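Local coordinates for protein putative agmatinase (Clostridium difficile, PDB 3LHL) that probably hydrolyses agmatine to putrescine and urea, as a manganese-dependent member of the arginase family, at residues 41-55 and 264-276. Sequence-based numbering, arbitrary orientation.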
loop_
_atom_site.group_PDB
_atom_site.type_symbol
_atom_site.label_atom_id
_atom_site.label_comp_id
_atom_site.label_asym_id
_atom_site.label_seq_id
_atom_site.Cartn_x
_atom_site.Cartn_y
_atom_site.Cartn_z
ATOM N N LEU A 41 15.162 -13.167 -7.489
ATOM C CA LEU A 41 13.840 -13.645 -7.874
ATOM C C LEU A 41 13.608 -13.519 -9.376
ATOM O O LEU A 41 14.150 -12.627 -10.028
ATOM C CB LEU A 41 12.754 -12.883 -7.113
ATOM C CG LEU A 41 12.542 -13.302 -5.655
ATOM C CD1 LEU A 41 13.822 -13.122 -4.858
ATOM C CD2 LEU A 41 11.417 -12.477 -5.056
ATOM N N GLU A 42 12.805 -14.426 -9.919
ATOM C CA GLU A 42 12.493 -14.421 -11.342
ATOM C C GLU A 42 11.787 -13.125 -11.743
ATOM O O GLU A 42 10.969 -12.596 -10.992
ATOM C CB GLU A 42 11.589 -15.605 -11.684
ATOM C CG GLU A 42 12.163 -16.973 -11.351
ATOM C CD GLU A 42 13.482 -17.253 -12.053
ATOM O OE1 GLU A 42 13.719 -16.687 -13.142
ATOM O OE2 GLU A 42 14.279 -18.055 -11.520
ATOM N N THR A 43 12.105 -12.618 -12.930
ATOM C CA THR A 43 11.481 -11.397 -13.425
ATOM C C THR A 43 10.192 -11.756 -14.159
ATOM O O THR A 43 9.399 -10.882 -14.506
ATOM C CB THR A 43 12.410 -10.628 -14.403
ATOM O OG1 THR A 43 12.631 -11.413 -15.583
ATOM C CG2 THR A 43 13.746 -10.317 -13.738
ATOM N N TYR A 44 9.984 -13.050 -14.384
ATOM C CA TYR A 44 8.791 -13.517 -15.078
ATOM C C TYR A 44 7.733 -14.014 -14.105
ATOM O O TYR A 44 8.034 -14.721 -13.142
ATOM C CB TYR A 44 9.142 -14.649 -16.051
ATOM C CG TYR A 44 7.932 -15.258 -16.727
ATOM C CD1 TYR A 44 7.141 -14.503 -17.589
ATOM C CD2 TYR A 44 7.563 -16.582 -16.486
ATOM C CE1 TYR A 44 6.007 -15.047 -18.198
ATOM C CE2 TYR A 44 6.431 -17.137 -17.087
ATOM C CZ TYR A 44 5.660 -16.363 -17.940
ATOM O OH TYR A 44 4.537 -16.890 -18.532
ATOM N N SER A 45 6.486 -13.642 -14.362
ATOM C CA SER A 45 5.386 -14.070 -13.520
ATOM C C SER A 45 4.514 -15.044 -14.296
ATOM O O SER A 45 3.811 -14.654 -15.229
ATOM C CB SER A 45 4.544 -12.873 -13.075
ATOM O OG SER A 45 3.377 -13.304 -12.391
ATOM N N PRO A 46 4.566 -16.334 -13.931
ATOM C CA PRO A 46 3.755 -17.342 -14.619
ATOM C C PRO A 46 2.264 -17.149 -14.356
ATOM O O PRO A 46 1.432 -17.498 -15.188
ATOM C CB PRO A 46 4.294 -18.665 -14.068
ATOM C CG PRO A 46 4.816 -18.286 -12.705
ATOM C CD PRO A 46 5.486 -16.960 -12.963
ATOM N N PHE A 47 1.935 -16.575 -13.202
ATOM C CA PHE A 47 0.541 -16.325 -12.838
ATOM C C PHE A 47 -0.072 -15.246 -13.735
ATOM O O PHE A 47 -1.217 -15.361 -14.155
ATOM C CB PHE A 47 0.451 -15.882 -11.371
ATOM C CG PHE A 47 -0.955 -15.617 -10.894
ATOM C CD1 PHE A 47 -1.893 -16.645 -10.834
ATOM C CD2 PHE A 47 -1.337 -14.338 -10.483
ATOM C CE1 PHE A 47 -3.200 -16.405 -10.370
ATOM C CE2 PHE A 47 -2.640 -14.085 -10.015
ATOM C CZ PHE A 47 -3.570 -15.122 -9.960
ATOM N N LEU A 48 0.693 -14.203 -14.031
ATOM C CA LEU A 48 0.192 -13.114 -14.866
ATOM C C LEU A 48 0.678 -13.195 -16.312
ATOM O O LEU A 48 0.130 -12.534 -17.194
ATOM C CB LEU A 48 0.619 -11.762 -14.273
ATOM C CG LEU A 48 0.143 -11.446 -12.851
ATOM C CD1 LEU A 48 0.993 -10.325 -12.273
ATOM C CD2 LEU A 48 -1.333 -11.078 -12.853
ATOM N N ASP A 49 1.708 -14.007 -16.541
ATOM C CA ASP A 49 2.312 -14.165 -17.861
ATOM C C ASP A 49 2.815 -12.810 -18.352
ATOM O O ASP A 49 2.528 -12.383 -19.471
ATOM C CB ASP A 49 1.311 -14.765 -18.858
ATOM C CG ASP A 49 1.937 -15.038 -20.221
ATOM O OD1 ASP A 49 3.160 -15.299 -20.272
ATOM O OD2 ASP A 49 1.208 -15.002 -21.238
ATOM N N LEU A 50 3.563 -12.136 -17.486
ATOM C CA LEU A 50 4.151 -10.835 -17.781
ATOM C C LEU A 50 5.584 -10.905 -17.277
ATOM O O LEU A 50 5.880 -11.684 -16.374
ATOM C CB LEU A 50 3.390 -9.727 -17.053
ATOM C CG LEU A 50 1.931 -9.492 -17.473
ATOM C CD1 LEU A 50 1.288 -8.465 -16.548
ATOM C CD2 LEU A 50 1.876 -9.019 -18.922
ATOM N N ASP A 51 6.471 -10.095 -17.847
ATOM C CA ASP A 51 7.875 -10.106 -17.446
ATOM C C ASP A 51 8.374 -8.686 -17.191
ATOM O O ASP A 51 8.227 -7.810 -18.044
ATOM C CB ASP A 51 8.722 -10.751 -18.553
ATOM C CG ASP A 51 10.069 -11.254 -18.053
ATOM O OD1 ASP A 51 10.827 -10.479 -17.435
ATOM O OD2 ASP A 51 10.373 -12.440 -18.289
ATOM N N LEU A 52 8.974 -8.463 -16.025
ATOM C CA LEU A 52 9.497 -7.140 -15.684
ATOM C C LEU A 52 10.428 -6.574 -16.757
ATOM O O LEU A 52 10.545 -5.360 -16.906
ATOM C CB LEU A 52 10.248 -7.192 -14.349
ATOM C CG LEU A 52 9.393 -7.259 -13.076
ATOM C CD1 LEU A 52 10.293 -7.355 -11.850
ATOM C CD2 LEU A 52 8.506 -6.019 -12.991
ATOM N N GLU A 53 11.074 -7.459 -17.510
ATOM C CA GLU A 53 12.012 -7.055 -18.552
ATOM C C GLU A 53 11.396 -6.341 -19.751
ATOM O O GLU A 53 12.113 -5.714 -20.530
ATOM C CB GLU A 53 12.801 -8.272 -19.040
ATOM C CG GLU A 53 13.689 -8.885 -17.974
ATOM C CD GLU A 53 14.463 -10.090 -18.477
ATOM O OE1 GLU A 53 13.818 -11.086 -18.887
ATOM O OE2 GLU A 53 15.715 -10.038 -18.460
ATOM N N ASP A 54 10.081 -6.434 -19.912
ATOM C CA ASP A 54 9.427 -5.775 -21.038
ATOM C C ASP A 54 9.015 -4.349 -20.697
ATOM O O ASP A 54 8.361 -3.688 -21.500
ATOM C CB ASP A 54 8.171 -6.540 -21.466
ATOM C CG ASP A 54 8.457 -7.979 -21.836
ATOM O OD1 ASP A 54 9.520 -8.244 -22.436
ATOM O OD2 ASP A 54 7.607 -8.844 -21.540
ATOM N N TYR A 55 9.400 -3.865 -19.521
ATOM C CA TYR A 55 8.979 -2.531 -19.122
ATOM C C TYR A 55 10.063 -1.598 -18.616
ATOM O O TYR A 55 11.146 -2.023 -18.206
ATOM C CB TYR A 55 7.896 -2.641 -18.045
ATOM C CG TYR A 55 6.788 -3.595 -18.411
ATOM C CD1 TYR A 55 5.852 -3.261 -19.389
ATOM C CD2 TYR A 55 6.709 -4.858 -17.818
ATOM C CE1 TYR A 55 4.866 -4.165 -19.775
ATOM C CE2 TYR A 55 5.727 -5.770 -18.196
ATOM C CZ TYR A 55 4.812 -5.417 -19.177
ATOM O OH TYR A 55 3.859 -6.324 -19.578
ATOM N N CYS A 264 8.462 -9.145 -1.793
ATOM C CA CYS A 264 9.174 -9.016 -3.053
ATOM C C CYS A 264 8.306 -9.475 -4.209
ATOM O O CYS A 264 8.248 -8.815 -5.244
ATOM C CB CYS A 264 10.467 -9.822 -3.017
ATOM S SG CYS A 264 11.764 -9.085 -1.989
ATOM N N LYS A 265 7.623 -10.600 -4.026
ATOM C CA LYS A 265 6.767 -11.127 -5.078
ATOM C C LYS A 265 5.577 -10.200 -5.306
ATOM O O LYS A 265 5.177 -9.955 -6.447
ATOM C CB LYS A 265 6.284 -12.534 -4.716
ATOM C CG LYS A 265 5.560 -13.256 -5.848
ATOM C CD LYS A 265 5.235 -14.694 -5.456
ATOM C CE LYS A 265 4.724 -15.493 -6.640
ATOM N NZ LYS A 265 4.638 -16.946 -6.311
ATOM N N ILE A 266 5.009 -9.677 -4.224
ATOM C CA ILE A 266 3.880 -8.770 -4.355
ATOM C C ILE A 266 4.340 -7.518 -5.100
ATOM O O ILE A 266 3.639 -6.999 -5.964
ATOM C CB ILE A 266 3.297 -8.409 -2.967
ATOM C CG1 ILE A 266 2.575 -9.631 -2.391
ATOM C CG2 ILE A 266 2.338 -7.226 -3.079
ATOM C CD1 ILE A 266 1.961 -9.412 -1.022
ATOM N N LEU A 267 5.535 -7.049 -4.771
ATOM C CA LEU A 267 6.083 -5.874 -5.431
ATOM C C LEU A 267 6.167 -6.136 -6.938
ATOM O O LEU A 267 5.756 -5.300 -7.754
ATOM C CB LEU A 267 7.474 -5.556 -4.873
ATOM C CG LEU A 267 8.288 -4.502 -5.626
ATOM C CD1 LEU A 267 7.547 -3.175 -5.647
ATOM C CD2 LEU A 267 9.647 -4.350 -4.964
ATOM N N ARG A 268 6.689 -7.302 -7.305
ATOM C CA ARG A 268 6.822 -7.645 -8.719
ATOM C C ARG A 268 5.492 -7.666 -9.464
ATOM O O ARG A 268 5.344 -6.999 -10.490
ATOM C CB ARG A 268 7.495 -9.006 -8.892
ATOM C CG ARG A 268 7.748 -9.351 -10.356
ATOM C CD ARG A 268 8.234 -10.773 -10.514
ATOM N NE ARG A 268 7.179 -11.731 -10.206
ATOM C CZ ARG A 268 7.379 -13.028 -10.001
ATOM N NH1 ARG A 268 8.604 -13.531 -10.064
ATOM N NH2 ARG A 268 6.352 -13.822 -9.739
ATOM N N GLU A 269 4.529 -8.426 -8.949
ATOM C CA GLU A 269 3.228 -8.534 -9.604
ATOM C C GLU A 269 2.565 -7.168 -9.783
ATOM O O GLU A 269 1.970 -6.893 -10.828
ATOM C CB GLU A 269 2.300 -9.468 -8.814
ATOM C CG GLU A 269 2.938 -10.798 -8.412
ATOM C CD GLU A 269 3.419 -11.627 -9.599
ATOM O OE1 GLU A 269 2.746 -12.622 -9.955
ATOM O OE2 GLU A 269 4.470 -11.284 -10.178
ATOM N N LEU A 270 2.665 -6.314 -8.768
ATOM C CA LEU A 270 2.065 -4.989 -8.853
ATOM C C LEU A 270 2.743 -4.134 -9.912
ATOM O O LEU A 270 2.071 -3.424 -10.651
ATOM C CB LEU A 270 2.116 -4.287 -7.494
ATOM C CG LEU A 270 1.098 -4.808 -6.472
ATOM C CD1 LEU A 270 1.305 -4.121 -5.137
ATOM C CD2 LEU A 270 -0.315 -4.555 -6.988
ATOM N N CYS A 271 4.070 -4.195 -9.989
ATOM C CA CYS A 271 4.789 -3.426 -10.995
ATOM C C CYS A 271 4.335 -3.903 -12.369
ATOM O O CYS A 271 4.046 -3.101 -13.254
ATOM C CB CYS A 271 6.303 -3.622 -10.860
ATOM S SG CYS A 271 7.075 -2.717 -9.494
ATOM N N LEU A 272 4.271 -5.218 -12.541
ATOM C CA LEU A 272 3.847 -5.787 -13.809
ATOM C C LEU A 272 2.455 -5.283 -14.184
ATOM O O LEU A 272 2.245 -4.742 -15.269
ATOM C CB LEU A 272 3.857 -7.314 -13.722
ATOM C CG LEU A 272 5.260 -7.923 -13.642
ATOM C CD1 LEU A 272 5.176 -9.418 -13.387
ATOM C CD2 LEU A 272 6.007 -7.636 -14.940
ATOM N N ILE A 273 1.512 -5.449 -13.267
ATOM C CA ILE A 273 0.138 -5.021 -13.483
ATOM C C ILE A 273 0.017 -3.552 -13.886
ATOM O O ILE A 273 -0.656 -3.223 -14.860
ATOM C CB ILE A 273 -0.704 -5.305 -12.210
ATOM C CG1 ILE A 273 -1.581 -6.525 -12.460
ATOM C CG2 ILE A 273 -1.533 -4.096 -11.808
ATOM C CD1 ILE A 273 -0.803 -7.732 -12.891
ATOM N N ILE A 274 0.673 -2.675 -13.137
ATOM C CA ILE A 274 0.613 -1.250 -13.422
ATOM C C ILE A 274 1.365 -0.918 -14.709
ATOM O O ILE A 274 0.856 -0.189 -15.563
ATOM C CB ILE A 274 1.204 -0.427 -12.244
ATOM C CG1 ILE A 274 0.417 -0.720 -10.966
ATOM C CG2 ILE A 274 1.136 1.064 -12.553
ATOM C CD1 ILE A 274 1.031 -0.120 -9.723
ATOM N N SER A 275 2.568 -1.465 -14.851
ATOM C CA SER A 275 3.381 -1.209 -16.035
ATOM C C SER A 275 2.676 -1.622 -17.319
ATOM O O SER A 275 2.768 -0.930 -18.336
ATOM C CB SER A 275 4.717 -1.943 -15.932
ATOM O OG SER A 275 5.495 -1.411 -14.879
ATOM N N ASP A 276 1.964 -2.742 -17.271
ATOM C CA ASP A 276 1.262 -3.230 -18.448
ATOM C C ASP A 276 0.129 -2.305 -18.870
ATOM O O ASP A 276 -0.086 -2.093 -20.064
ATOM C CB ASP A 276 0.709 -4.635 -18.204
ATOM C CG ASP A 276 0.117 -5.247 -19.461
ATOM O OD1 ASP A 276 0.861 -5.390 -20.449
ATOM O OD2 ASP A 276 -1.088 -5.579 -19.465
#
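A short beta hairpin, strands 44-45 and 50-51 closed by a G1 bulge at Asp49 and Leu50, packs against helix 258-278 of the arginase fold, where Ser45 of the hairpin meets the helix carboxylate Glu269. Ser45 OG gives its proton to Glu269 OE1 on the syn side at 2.6 Å, while the same OG takes the N-H of Leu48 in an ST motif, tying the turn to the helix. Glu269 OE2 receives the N-H of Arg268 NE at 2.7 Å, a salt bridge between helix neighbours that helps fix the guanidinium's rotation. With the arginine chain bent at chi3 (69°), its NH1 turns out to Glu42 O at 2.7 Å; Glu42 O lies near the guanidinium plane, while NH1 approaches from above the Glu42 carbonyl plane. On its other side the helix packs on the parallel sheet through Leu267 and Leu270, which touch Phe92 of strand 90-95. Toward the hairpin, Leu272 CD2 meets Leu52 CD2 at 3.6 Å, the side chains crossing at about a right angle, and Leu272 CD1 reaches Ser45 CB at 3.5 Å. Ser275 CB makes a CH-pi contact over one face of the Tyr55 ring, 4.0 Å from its centroid, with Asp54 CB over the opposite face.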